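Local coordinates for protein interacting with Hsp90 1 (Saccharomyces cerevisiae, PDB 4CHH) that serves as a subunit of the R2TP complex, interacts with Hsp90, and is involved in pre-rRNA processing and required for the NOP58-snoRNA interaction, at residues Leu44-Gly49 with Ser148-Arg153; Lys52-Arg57 with Gly107-Val112; Val59-Cys64 with Trp138-Cys143; Ile92-Ser97 with Trp113-Asn118. All blocks are in the same frame, centred on the assembly; numbering follows the deposited sequence.

All four contacts lie in the N-terminal PIH1 domain and reach one mixed sheet. Along the chain, contacts 2, 3 and 4 fall within the loop closed by contact 1, which joins strand 29-47 to strand 149-151. Contact 2, about 11 Å from contact 1 between centres, packs the loop after strand 29-47 on the start of strand 109-118. That strand runs on into contact 4, about 21 Å away between centres, where it pairs with strand 95-103. Contact 3 lies about 8 Å from contact 4 between centres and sets helix 129-147 on strand 58-66, the parallel neighbour of strand 109-118. Contacts 3 and 4 form the centre of the domain; contacts 1 and 2 lie toward its periphery.

Contact 1. Residues Leu44-Gly49 with Ser148-Arg153; sequences LLSANG and SVVLCR. With EDO (1,2-ethanediol), chain C.
Val-150 O accepts from Leu-45 N at 2.7 Å and, weakly, from Ser-46 N, while Val-150 N returns a bond to Ser-46 O at 2.8 Å. With two residues of one strand facing one of the other, this is a classic beta bulge. Beyond it, Asn-48 N reaches Ser-148 O at 2.8 Å. On one face, with CG anti to the backbone N (chi1 177°), Leu-44 crosses Val-149 at about a right angle and brings CD1 3.6 Å from Val-149 CB. Leu-44 CD1 also meets Leu-151 CD2 at 4.1 Å. The bulge belongs to the antiparallel pairing of strand 29-47 with the short strand 149-151 that follows helix 129-147, and Ser-148, with positive phi (50°), makes the turn out of that helix. On the other face Ser-46 OG lies against Val-150 CG2, and Asn-48 ND2 donates to this hydroxyl in its own amide plane. Leu-45 packs its CD2 3.8 Å from Cys-152 CB. An ethanediol, probably from the crystallisation liquor, accepts from Gly-49 N through O2 and rests on Val-149 CG1. Farther out, Leu-151 packs on Leu-140 and Cys-143 of helix 129-147, and Arg-153 forms salt bridges to Glu-137 and Glu-144.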
loop_
_atom_site.group_PDB
_atom_site.type_symbol
_atom_site.label_atom_id
_atom_site.label_comp_id
_atom_site.label_asym_id
_atom_site.label_seq_id
_atom_site.Cartn_x
_atom_site.Cartn_y
_atom_site.Cartn_z
ATOM N N LEU A 44 7.977 9.041 9.424
ATOM C CA LEU A 44 7.707 8.133 10.559
ATOM C C LEU A 44 7.570 8.966 11.868
ATOM O O LEU A 44 8.518 9.648 12.241
ATOM C CB LEU A 44 8.855 7.119 10.677
ATOM C CG LEU A 44 8.808 6.118 11.856
ATOM C CD1 LEU A 44 7.646 5.153 11.725
ATOM C CD2 LEU A 44 10.122 5.357 11.958
ATOM N N LEU A 45 6.408 8.952 12.537
ATOM C CA LEU A 45 6.297 9.748 13.766
ATOM C C LEU A 45 6.728 8.933 14.989
ATOM O O LEU A 45 7.365 9.472 15.899
ATOM C CB LEU A 45 4.887 10.323 13.975
ATOM C CG LEU A 45 4.360 11.273 12.879
ATOM C CD1 LEU A 45 2.950 11.739 13.215
ATOM C CD2 LEU A 45 5.323 12.483 12.623
ATOM N N SER A 46 6.357 7.655 15.029
ATOM C CA SER A 46 6.735 6.786 16.150
ATOM C C SER A 46 6.698 5.344 15.704
ATOM O O SER A 46 6.040 5.044 14.726
ATOM C CB SER A 46 5.841 7.026 17.369
ATOM O OG SER A 46 4.508 6.668 17.079
ATOM N N ALA A 47 7.461 4.478 16.383
ATOM C CA ALA A 47 7.629 3.062 16.091
ATOM C C ALA A 47 7.495 2.297 17.406
ATOM O O ALA A 47 8.332 2.441 18.288
ATOM C CB ALA A 47 9.001 2.836 15.454
ATOM N N ASN A 48 6.414 1.552 17.567
ATOM C CA ASN A 48 6.107 0.870 18.811
ATOM C C ASN A 48 6.116 -0.652 18.591
ATOM O O ASN A 48 5.521 -1.403 19.367
ATOM C CB ASN A 48 4.719 1.409 19.311
ATOM C CG ASN A 48 4.705 2.945 19.397
ATOM O OD1 ASN A 48 5.178 3.546 20.376
ATOM N ND2 ASN A 48 4.285 3.627 18.323
ATOM N N GLY A 49 6.765 -1.082 17.519
ATOM C CA GLY A 49 6.809 -2.485 17.114
ATOM C C GLY A 49 7.908 -3.334 17.722
ATOM O O GLY A 49 8.621 -2.884 18.611
ATOM N N SER A 148 3.221 -1.645 13.564
ATOM C CA SER A 148 3.013 -0.780 14.757
ATOM C C SER A 148 3.783 0.545 14.662
ATOM O O SER A 148 4.461 0.943 15.604
ATOM C CB SER A 148 3.382 -1.490 16.053
ATOM O OG SER A 148 2.429 -2.501 16.298
ATOM N N VAL A 149 3.647 1.232 13.528
ATOM C CA VAL A 149 4.279 2.532 13.319
ATOM C C VAL A 149 3.196 3.570 13.254
ATOM O O VAL A 149 2.040 3.217 13.075
ATOM C CB VAL A 149 5.190 2.558 12.041
ATOM C CG1 VAL A 149 6.351 1.572 12.181
ATOM C CG2 VAL A 149 4.394 2.305 10.743
ATOM N N VAL A 150 3.560 4.853 13.404
ATOM C CA VAL A 150 2.616 5.964 13.270
ATOM C C VAL A 150 3.195 6.821 12.157
ATOM O O VAL A 150 4.369 7.178 12.240
ATOM C CB VAL A 150 2.343 6.736 14.602
ATOM C CG1 VAL A 150 1.438 7.954 14.361
ATOM C CG2 VAL A 150 1.720 5.803 15.663
ATOM N N LEU A 151 2.429 7.049 11.070
ATOM C CA LEU A 151 2.925 7.829 9.914
ATOM C C LEU A 151 2.216 9.174 9.832
ATOM O O LEU A 151 1.054 9.259 10.186
ATOM C CB LEU A 151 2.761 7.030 8.591
ATOM C CG LEU A 151 3.440 5.613 8.568
ATOM C CD1 LEU A 151 3.094 4.845 7.298
ATOM C CD2 LEU A 151 4.933 5.693 8.766
ATOM N N CYS A 152 2.937 10.229 9.442
ATOM C CA CYS A 152 2.402 11.596 9.344
ATOM C C CYS A 152 1.427 11.735 8.169
ATOM O O CYS A 152 1.713 11.274 7.068
ATOM C CB CYS A 152 3.530 12.625 9.237
ATOM S SG CYS A 152 2.971 14.335 9.461
ATOM N N ARG A 153 0.264 12.349 8.433
ATOM C CA ARG A 153 -0.773 12.655 7.448
ATOM C C ARG A 153 -0.563 14.081 6.887
ATOM O O ARG A 153 -1.156 14.424 5.874
ATOM C CB ARG A 153 -2.200 12.508 8.071
ATOM C CG ARG A 153 -2.538 11.086 8.641
ATOM C CD ARG A 153 -2.349 9.983 7.612
ATOM N NE ARG A 153 -3.039 8.731 7.962
ATOM C CZ ARG A 153 -2.511 7.731 8.654
ATOM N NH1 ARG A 153 -1.287 7.834 9.152
ATOM N NH2 ARG A 153 -3.214 6.625 8.874
HETATM C C1 EDO C . 9.322 -1.913 13.703
HETATM O O1 EDO C . 8.712 -2.937 14.460
HETATM C C2 EDO C . 8.502 -0.637 13.823
HETATM O O2 EDO C . 8.133 -0.355 15.142
#

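Contact 2. Residues Lys52-Arg57 with Gly107-Val112; sequences KLQDGR and GQECYV
Leu-53 lays its CD2 methyl over one face of the Tyr-111 ring, 3.7 Å from the centroid and 20° off the normal, a CH-pi contact set toward the rim. The backbone N of Gln-54 then donates almost straight to Tyr-111 OH (3.0 Å, 174°). That hydroxyl donates a hydrogen bond to Glu-109 OE1 at 2.6 Å, so the hydroxyl is held as acceptor and donor at once. The same carboxylate oxygen accepts from a water that also donates to Lys-52 O. A type II turn runs from Gln-54 to Arg-57, with Gly-56 at positive phi, and brings the arginine back over the start of strand 109-118. Bent at chi2 (-70°), Arg-57 lays CD 3.1 Å from Glu-109 O, and its NE donates to Gln-54 OE1 at 2.9 Å, from above that carbonyl's plane. A second water donates to Gln-54 OE1 and accepts from Glu-109 N, tying the loop to the strand. The loop links strand 29-47 to strand 58-66: Gly-56 and Arg-57 pair through their backbones with Leu-44, Leu-53 also touches Tyr-99 of strand 95-103, and Tyr-111 packs on Leu-44 and Met-101.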
loop_
_atom_site.group_PDB
_atom_site.type_symbol
_atom_site.label_atom_id
_atom_site.label_comp_id
_atom_site.label_asym_id
_atom_site.label_seq_id
_atom_site.Cartn_x
_atom_site.Cartn_y
_atom_site.Cartn_z
ATOM N N LYS A 52 13.545 -1.990 15.973
ATOM C CA LYS A 52 13.933 -0.593 16.163
ATOM C C LYS A 52 13.965 0.190 14.853
ATOM O O LYS A 52 14.588 -0.227 13.871
ATOM C CB LYS A 52 15.308 -0.486 16.843
ATOM C CG LYS A 52 15.420 -1.231 18.168
ATOM C CD LYS A 52 16.869 -1.227 18.641
ATOM C CE LYS A 52 17.170 -2.334 19.615
ATOM N NZ LYS A 52 18.620 -2.401 19.937
ATOM N N LEU A 53 13.275 1.322 14.856
ATOM C CA LEU A 53 13.248 2.304 13.769
ATOM C C LEU A 53 13.552 3.662 14.384
ATOM O O LEU A 53 13.318 3.843 15.581
ATOM C CB LEU A 53 11.908 2.317 13.008
ATOM C CG LEU A 53 11.505 1.057 12.184
ATOM C CD1 LEU A 53 10.193 1.317 11.426
ATOM C CD2 LEU A 53 12.602 0.640 11.184
ATOM N N GLN A 54 14.136 4.570 13.609
ATOM C CA GLN A 54 14.438 5.933 14.068
ATOM C C GLN A 54 13.267 6.874 13.754
ATOM O O GLN A 54 12.926 7.040 12.584
ATOM C CB GLN A 54 15.725 6.462 13.388
ATOM C CG GLN A 54 16.955 5.606 13.623
ATOM C CD GLN A 54 18.182 6.212 12.994
ATOM O OE1 GLN A 54 18.235 6.485 11.787
ATOM N NE2 GLN A 54 19.202 6.430 13.802
ATOM N N ASP A 55 12.666 7.505 14.783
ATOM C CA ASP A 55 11.586 8.485 14.591
ATOM C C ASP A 55 12.042 9.665 13.724
ATOM O O ASP A 55 13.214 10.063 13.779
ATOM C CB ASP A 55 11.096 9.030 15.944
ATOM C CG ASP A 55 10.584 7.982 16.914
ATOM O OD1 ASP A 55 10.314 6.839 16.473
ATOM O OD2 ASP A 55 10.443 8.307 18.111
ATOM N N GLY A 56 11.126 10.166 12.905
ATOM C CA GLY A 56 11.384 11.325 12.059
ATOM C C GLY A 56 11.976 11.021 10.698
ATOM O O GLY A 56 12.105 11.923 9.873
ATOM N N ARG A 57 12.307 9.758 10.435
ATOM C CA ARG A 57 12.855 9.385 9.140
ATOM C C ARG A 57 11.769 9.357 8.071
ATOM O O ARG A 57 10.597 9.118 8.381
ATOM C CB ARG A 57 13.574 8.028 9.198
ATOM C CG ARG A 57 14.761 8.001 10.171
ATOM C CD ARG A 57 15.932 8.821 9.683
ATOM N NE ARG A 57 17.008 8.890 10.664
ATOM C CZ ARG A 57 17.258 9.954 11.417
ATOM N NH1 ARG A 57 16.494 11.039 11.323
ATOM N NH2 ARG A 57 18.271 9.945 12.273
ATOM N N GLY A 107 23.162 9.869 3.962
ATOM C CA GLY A 107 23.312 8.584 4.643
ATOM C C GLY A 107 22.234 8.304 5.679
ATOM O O GLY A 107 22.375 7.366 6.472
ATOM N N GLN A 108 21.132 9.102 5.682
ATOM C CA GLN A 108 20.091 8.890 6.687
ATOM C C GLN A 108 19.112 7.830 6.227
ATOM O O GLN A 108 18.725 7.788 5.061
ATOM C CB GLN A 108 19.363 10.188 7.070
ATOM C CG GLN A 108 20.285 11.392 7.379
ATOM C CD GLN A 108 21.345 11.133 8.435
ATOM O OE1 GLN A 108 21.073 10.646 9.540
ATOM N NE2 GLN A 108 22.585 11.471 8.116
ATOM N N GLU A 109 18.736 6.952 7.159
ATOM C CA GLU A 109 17.794 5.856 6.915
ATOM C C GLU A 109 16.421 6.326 6.442
ATOM O O GLU A 109 15.901 7.313 6.954
ATOM C CB GLU A 109 17.567 5.058 8.215
ATOM C CG GLU A 109 18.731 4.210 8.666
ATOM C CD GLU A 109 18.457 3.310 9.856
ATOM O OE1 GLU A 109 17.402 3.460 10.522
ATOM O OE2 GLU A 109 19.315 2.440 10.121
ATOM N N CYS A 110 15.840 5.592 5.484
ATOM C CA CYS A 110 14.464 5.814 5.062
ATOM C C CYS A 110 13.800 4.437 4.888
ATOM O O CYS A 110 14.462 3.448 4.558
ATOM C CB CYS A 110 14.328 6.728 3.841
ATOM S SG CYS A 110 14.539 5.918 2.240
ATOM N N TYR A 111 12.517 4.358 5.247
ATOM C CA TYR A 111 11.798 3.083 5.273
ATOM C C TYR A 111 10.821 2.981 4.151
ATOM O O TYR A 111 10.150 3.945 3.805
ATOM C CB TYR A 111 11.136 2.855 6.636
ATOM C CG TYR A 111 12.112 3.128 7.756
ATOM C CD1 TYR A 111 13.295 2.394 7.875
ATOM C CD2 TYR A 111 11.900 4.171 8.647
ATOM C CE1 TYR A 111 14.236 2.699 8.853
ATOM C CE2 TYR A 111 12.805 4.442 9.669
ATOM C CZ TYR A 111 13.979 3.717 9.757
ATOM O OH TYR A 111 14.859 4.010 10.758
ATOM N N VAL A 112 10.824 1.822 3.516
ATOM C CA VAL A 112 10.047 1.562 2.310
ATOM C C VAL A 112 9.132 0.346 2.498
ATOM O O VAL A 112 9.583 -0.712 2.922
ATOM C CB VAL A 112 10.998 1.378 1.084
ATOM C CG1 VAL A 112 10.226 1.127 -0.206
ATOM C CG2 VAL A 112 11.946 2.571 0.918
HETATM O O HOH W 1 17.096 1.534 13.125
HETATM O O HOH W 2 19.929 7.501 10.010
#

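Contact 3. Residues Val59-Cys64 with Trp138-Cys143; sequences VFINVC and WCLESC
This is a buried, wholly apolar helix-on-sheet contact near the centre of the domain, where helix 129-147 lies across one face of the mixed sheet and meets strand 58-66. The two short segments approach to 10.0 Å between axes, with their N-to-C directions 119° apart, so the helix runs across the strand and few residues of each segment touch. Ile-61 carries most of the contact. Its CG1 stands anti to the carbonyl carbon (chi1 -61°), and the extended chi2 (166°) pushes CD1 out to the helix, where it meets Leu-140 CD2 at 3.6 Å and Cys-143 SG at 3.9 Å. The isoleucine and Leu-140 cross at about a right angle. The other branch, CG2, faces Cys-139 CB at 4.4 Å, so the two arms of one side chain touch the neighbours Cys-139 and Leu-140 and, one turn on, Cys-143. Other strands add to the same core: Leu-151 of strand 149-151 packs on Ile-61, Leu-140 and Cys-143, while Trp-113 of strand 109-118 lies against Cys-143 and Cys-115 against Ile-61. On the reverse face of the strand, Asn-62 bonds through its amide to Asp-114 and to the backbone of Lys-164. Two residues along from Ile-61, Val-63 adds a looser touch to the helix, its CG2 lying 4.2 Å from Cys-139 SG.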
loop_
_atom_site.group_PDB
_atom_site.type_symbol
_atom_site.label_atom_id
_atom_site.label_comp_id
_atom_site.label_asym_id
_atom_site.label_seq_id
_atom_site.Cartn_x
_atom_site.Cartn_y
_atom_site.Cartn_z
ATOM N N VAL A 59 9.610 8.149 4.943
ATOM C CA VAL A 59 8.925 6.912 4.632
ATOM C C VAL A 59 8.423 6.986 3.200
ATOM O O VAL A 59 7.896 8.016 2.764
ATOM C CB VAL A 59 7.776 6.602 5.655
ATOM C CG1 VAL A 59 6.894 5.445 5.156
ATOM C CG2 VAL A 59 8.352 6.259 7.024
ATOM N N PHE A 60 8.581 5.884 2.480
ATOM C CA PHE A 60 8.061 5.743 1.127
ATOM C C PHE A 60 7.191 4.525 1.028
ATOM O O PHE A 60 7.557 3.445 1.499
ATOM C CB PHE A 60 9.168 5.654 0.082
ATOM C CG PHE A 60 10.010 6.894 -0.027
ATOM C CD1 PHE A 60 11.130 7.065 0.780
ATOM C CD2 PHE A 60 9.715 7.874 -0.968
ATOM C CE1 PHE A 60 11.918 8.216 0.679
ATOM C CE2 PHE A 60 10.522 9.020 -1.084
ATOM C CZ PHE A 60 11.611 9.180 -0.253
ATOM N N ILE A 61 6.045 4.691 0.404
ATOM C CA ILE A 61 5.143 3.571 0.175
ATOM C C ILE A 61 4.973 3.405 -1.326
ATOM O O ILE A 61 4.522 4.333 -1.993
ATOM C CB ILE A 61 3.770 3.744 0.884
ATOM C CG1 ILE A 61 3.915 3.835 2.408
ATOM C CG2 ILE A 61 2.804 2.633 0.429
ATOM C CD1 ILE A 61 2.629 4.363 3.214
ATOM N N ASN A 62 5.334 2.230 -1.846
ATOM C CA ASN A 62 5.142 1.904 -3.246
ATOM C C ASN A 62 3.728 1.343 -3.464
ATOM O O ASN A 62 3.479 0.203 -3.114
ATOM C CB ASN A 62 6.220 0.895 -3.717
ATOM C CG ASN A 62 7.605 1.523 -3.810
ATOM O OD1 ASN A 62 7.770 2.626 -4.308
ATOM N ND2 ASN A 62 8.618 0.882 -3.261
ATOM N N VAL A 63 2.812 2.149 -4.045
ATOM C CA VAL A 63 1.459 1.687 -4.390
ATOM C C VAL A 63 1.605 0.985 -5.726
ATOM O O VAL A 63 2.067 1.567 -6.699
ATOM C CB VAL A 63 0.374 2.785 -4.424
ATOM C CG1 VAL A 63 -1.015 2.164 -4.570
ATOM C CG2 VAL A 63 0.457 3.671 -3.188
ATOM N N CYS A 64 1.326 -0.285 -5.733
ATOM C CA CYS A 64 1.577 -1.115 -6.882
ATOM C C CYS A 64 0.418 -2.072 -7.074
ATOM O O CYS A 64 -0.500 -2.072 -6.258
ATOM C CB CYS A 64 2.907 -1.843 -6.693
ATOM S SG CYS A 64 3.054 -2.723 -5.112
ATOM N N TRP A 138 -5.766 4.203 3.318
ATOM C CA TRP A 138 -5.766 2.748 3.572
ATOM C C TRP A 138 -4.362 2.152 3.511
ATOM O O TRP A 138 -4.045 1.267 4.312
ATOM C CB TRP A 138 -6.654 2.017 2.581
ATOM C CG TRP A 138 -8.125 2.155 2.860
ATOM C CD1 TRP A 138 -8.718 2.413 4.066
ATOM C CD2 TRP A 138 -9.184 2.036 1.907
ATOM N NE1 TRP A 138 -10.083 2.493 3.916
ATOM C CE2 TRP A 138 -10.404 2.207 2.612
ATOM C CE3 TRP A 138 -9.233 1.721 0.538
ATOM C CZ2 TRP A 138 -11.650 2.092 1.988
ATOM C CZ3 TRP A 138 -10.471 1.677 -0.093
ATOM C CH2 TRP A 138 -11.658 1.867 0.626
ATOM N N CYS A 139 -3.529 2.637 2.557
ATOM C CA CYS A 139 -2.128 2.216 2.417
ATOM C C CYS A 139 -1.327 2.649 3.635
ATOM O O CYS A 139 -0.577 1.843 4.170
ATOM C CB CYS A 139 -1.515 2.752 1.123
ATOM S SG CYS A 139 -2.172 1.971 -0.361
ATOM N N LEU A 140 -1.520 3.897 4.111
ATOM C CA LEU A 140 -0.849 4.379 5.310
ATOM C C LEU A 140 -1.260 3.550 6.524
ATOM O O LEU A 140 -0.402 3.132 7.287
ATOM C CB LEU A 140 -1.160 5.866 5.565
ATOM C CG LEU A 140 -0.571 6.855 4.553
ATOM C CD1 LEU A 140 -1.370 8.146 4.534
ATOM C CD2 LEU A 140 0.896 7.111 4.814
ATOM N N GLU A 141 -2.575 3.303 6.698
ATOM C CA GLU A 141 -3.066 2.481 7.811
ATOM C C GLU A 141 -2.519 1.065 7.737
ATOM O O GLU A 141 -2.214 0.482 8.774
ATOM C CB GLU A 141 -4.608 2.427 7.820
ATOM C CG GLU A 141 -5.235 3.770 8.159
ATOM C CD GLU A 141 -6.756 3.866 8.084
ATOM O OE1 GLU A 141 -7.388 3.100 7.319
ATOM O OE2 GLU A 141 -7.311 4.770 8.746
ATOM N N SER A 142 -2.390 0.507 6.515
ATOM C CA SER A 142 -1.869 -0.860 6.354
ATOM C C SER A 142 -0.458 -1.002 6.896
ATOM O O SER A 142 -0.183 -2.013 7.533
ATOM C CB SER A 142 -1.920 -1.317 4.901
ATOM O OG SER A 142 -3.267 -1.278 4.470
ATOM N N CYS A 143 0.442 -0.015 6.648
ATOM C CA CYS A 143 1.823 -0.101 7.153
ATOM C C CYS A 143 1.830 0.078 8.653
ATOM O O CYS A 143 2.585 -0.602 9.350
ATOM C CB CYS A 143 2.727 0.917 6.452
ATOM S SG CYS A 143 2.690 0.787 4.641
#

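Contact 4. Residues Ile92-Ser97 with Trp113-Asn118; sequences IPIITS and WDCCIN
Ile-95 and Cys-116 exchange two backbone hydrogen bonds, Ile-95 N to Cys-116 O at 2.9 Å and Cys-116 N to Ile-95 O at 2.8 Å. They are a hydrogen-bonded pair in the antiparallel hairpin formed by strands 95-103 and 109-118. At Ser-97 the pattern changes: Ser-97 N donates to Asp-114 O at 2.9 Å, but Asp-114 N is answered by the serine hydroxyl, with OG as acceptor at 2.9 Å. A chi1 of 72° places that oxygen between the backbone N and the carbonyl carbon, where it can stand in for a main-chain acceptor. The Asp-114 carboxylate itself turns to Arg-100 in a salt bridge and to the Asn-62 amide. At the other end, a water donates to Pro-93 O and accepts from Asn-118 N, bridging the two segments where the direct ladder stops; Asn-118 N-caps the helix that follows through OD1. Between the bonded pairs, Thr-96 and Cys-115 form the antiparallel non-hydrogen-bonded pair, and Thr-96 CA lies 3.2 Å from Asp-114 O in a CA-H...O contact. Apolar packing lines the face turned to the helices: Ile-94 lies beside Ile-117, pointing the same way, and its CG2 meets Cys-115 CB. Ile-94 and Thr-96 touch helix 129-147, whereas Ile-92 and Ile-117 reach Ile-125 of helix 119-127. Trp-113, its NE1 bonded to Asp-147, meets Ser-97 O with its ring edge, CD1 being 3.4 Å from that oxygen.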
loop_
_atom_site.group_PDB
_atom_site.type_symbol
_atom_site.label_atom_id
_atom_site.label_comp_id
_atom_site.label_asym_id
_atom_site.label_seq_id
_atom_site.Cartn_x
_atom_site.Cartn_y
_atom_site.Cartn_z
ATOM N N ILE A 92 -10.786 -1.516 -0.788
ATOM C CA ILE A 92 -9.881 -2.055 -1.797
ATOM C C ILE A 92 -8.911 -2.986 -1.020
ATOM O O ILE A 92 -8.175 -2.473 -0.175
ATOM C CB ILE A 92 -9.135 -0.943 -2.598
ATOM C CG1 ILE A 92 -10.078 -0.185 -3.548
ATOM C CG2 ILE A 92 -7.917 -1.528 -3.351
ATOM C CD1 ILE A 92 -9.437 0.990 -4.358
ATOM N N PRO A 93 -8.894 -4.326 -1.228
ATOM C CA PRO A 93 -7.910 -5.163 -0.496
ATOM C C PRO A 93 -6.452 -4.741 -0.800
ATOM O O PRO A 93 -6.119 -4.389 -1.937
ATOM C CB PRO A 93 -8.205 -6.583 -1.006
ATOM C CG PRO A 93 -9.671 -6.516 -1.489
ATOM C CD PRO A 93 -9.730 -5.150 -2.132
ATOM N N ILE A 94 -5.609 -4.717 0.241
ATOM C CA ILE A 94 -4.190 -4.365 0.123
ATOM C C ILE A 94 -3.337 -5.494 0.706
ATOM O O ILE A 94 -3.586 -5.919 1.827
ATOM C CB ILE A 94 -3.841 -2.997 0.807
ATOM C CG1 ILE A 94 -4.781 -1.853 0.314
ATOM C CG2 ILE A 94 -2.339 -2.629 0.575
ATOM C CD1 ILE A 94 -4.873 -0.695 1.179
ATOM N N ILE A 95 -2.307 -5.917 -0.031
ATOM C CA ILE A 95 -1.301 -6.835 0.454
ATOM C C ILE A 95 -0.021 -5.987 0.608
ATOM O O ILE A 95 0.477 -5.408 -0.360
ATOM C CB ILE A 95 -1.134 -8.108 -0.425
ATOM C CG1 ILE A 95 -2.462 -8.936 -0.435
ATOM C CG2 ILE A 95 0.027 -8.976 0.153
ATOM C CD1 ILE A 95 -2.586 -9.971 -1.523
ATOM N N THR A 96 0.470 -5.881 1.846
ATOM C CA THR A 96 1.611 -5.032 2.202
ATOM C C THR A 96 2.815 -5.879 2.507
ATOM O O THR A 96 2.723 -6.868 3.237
ATOM C CB THR A 96 1.246 -4.130 3.402
ATOM O OG1 THR A 96 0.031 -3.460 3.094
ATOM C CG2 THR A 96 2.316 -3.103 3.721
ATOM N N SER A 97 3.955 -5.460 1.982
ATOM C CA SER A 97 5.210 -6.155 2.209
ATOM C C SER A 97 5.766 -5.841 3.588
ATOM O O SER A 97 5.333 -4.889 4.239
ATOM C CB SER A 97 6.213 -5.731 1.137
ATOM O OG SER A 97 6.659 -4.397 1.342
ATOM N N TRP A 113 7.851 0.509 2.144
ATOM C CA TRP A 113 6.848 -0.558 2.118
ATOM C C TRP A 113 6.236 -0.630 0.749
ATOM O O TRP A 113 6.087 0.404 0.091
ATOM C CB TRP A 113 5.697 -0.282 3.112
ATOM C CG TRP A 113 5.946 -0.566 4.552
ATOM C CD1 TRP A 113 5.560 -1.684 5.230
ATOM C CD2 TRP A 113 6.408 0.371 5.549
ATOM N NE1 TRP A 113 5.800 -1.525 6.579
ATOM C CE2 TRP A 113 6.311 -0.274 6.807
ATOM C CE3 TRP A 113 6.906 1.687 5.501
ATOM C CZ2 TRP A 113 6.712 0.339 8.003
ATOM C CZ3 TRP A 113 7.291 2.306 6.690
ATOM C CH2 TRP A 113 7.182 1.642 7.926
ATOM N N ASP A 114 5.804 -1.818 0.338
ATOM C CA ASP A 114 5.051 -1.945 -0.917
ATOM C C ASP A 114 3.612 -2.253 -0.530
ATOM O O ASP A 114 3.400 -3.079 0.355
ATOM C CB ASP A 114 5.604 -3.032 -1.863
ATOM C CG ASP A 114 7.085 -2.918 -2.195
ATOM O OD1 ASP A 114 7.570 -1.784 -2.384
ATOM O OD2 ASP A 114 7.763 -3.968 -2.251
ATOM N N CYS A 115 2.650 -1.583 -1.141
ATOM C CA CYS A 115 1.211 -1.815 -0.897
ATOM C C CYS A 115 0.596 -2.193 -2.236
ATOM O O CYS A 115 0.422 -1.325 -3.087
ATOM C CB CYS A 115 0.545 -0.567 -0.301
ATOM S SG CYS A 115 0.901 -0.298 1.449
ATOM N N CYS A 116 0.297 -3.488 -2.429
ATOM C CA CYS A 116 -0.185 -4.042 -3.679
ATOM C C CYS A 116 -1.690 -4.234 -3.675
ATOM O O CYS A 116 -2.251 -4.876 -2.789
ATOM C CB CYS A 116 0.542 -5.358 -3.977
ATOM S SG CYS A 116 0.413 -5.908 -5.690
ATOM N N ILE A 117 -2.339 -3.686 -4.694
ATOM C CA ILE A 117 -3.791 -3.777 -4.839
ATOM C C ILE A 117 -4.103 -4.491 -6.145
ATOM O O ILE A 117 -3.200 -4.708 -6.961
ATOM C CB ILE A 117 -4.468 -2.368 -4.763
ATOM C CG1 ILE A 117 -4.012 -1.446 -5.957
ATOM C CG2 ILE A 117 -4.246 -1.733 -3.380
ATOM C CD1 ILE A 117 -4.696 -0.074 -6.083
ATOM N N ASN A 118 -5.375 -4.845 -6.354
ATOM C CA ASN A 118 -5.778 -5.462 -7.602
ATOM C C ASN A 118 -5.603 -4.447 -8.721
ATOM O O ASN A 118 -5.882 -3.270 -8.529
ATOM C CB ASN A 118 -7.219 -5.946 -7.528
ATOM C CG ASN A 118 -7.681 -6.626 -8.778
ATOM O OD1 ASN A 118 -8.249 -5.985 -9.671
ATOM N ND2 ASN A 118 -7.386 -7.925 -8.898
HETATM O O HOH W 3 -7.362 -4.745 -4.364
#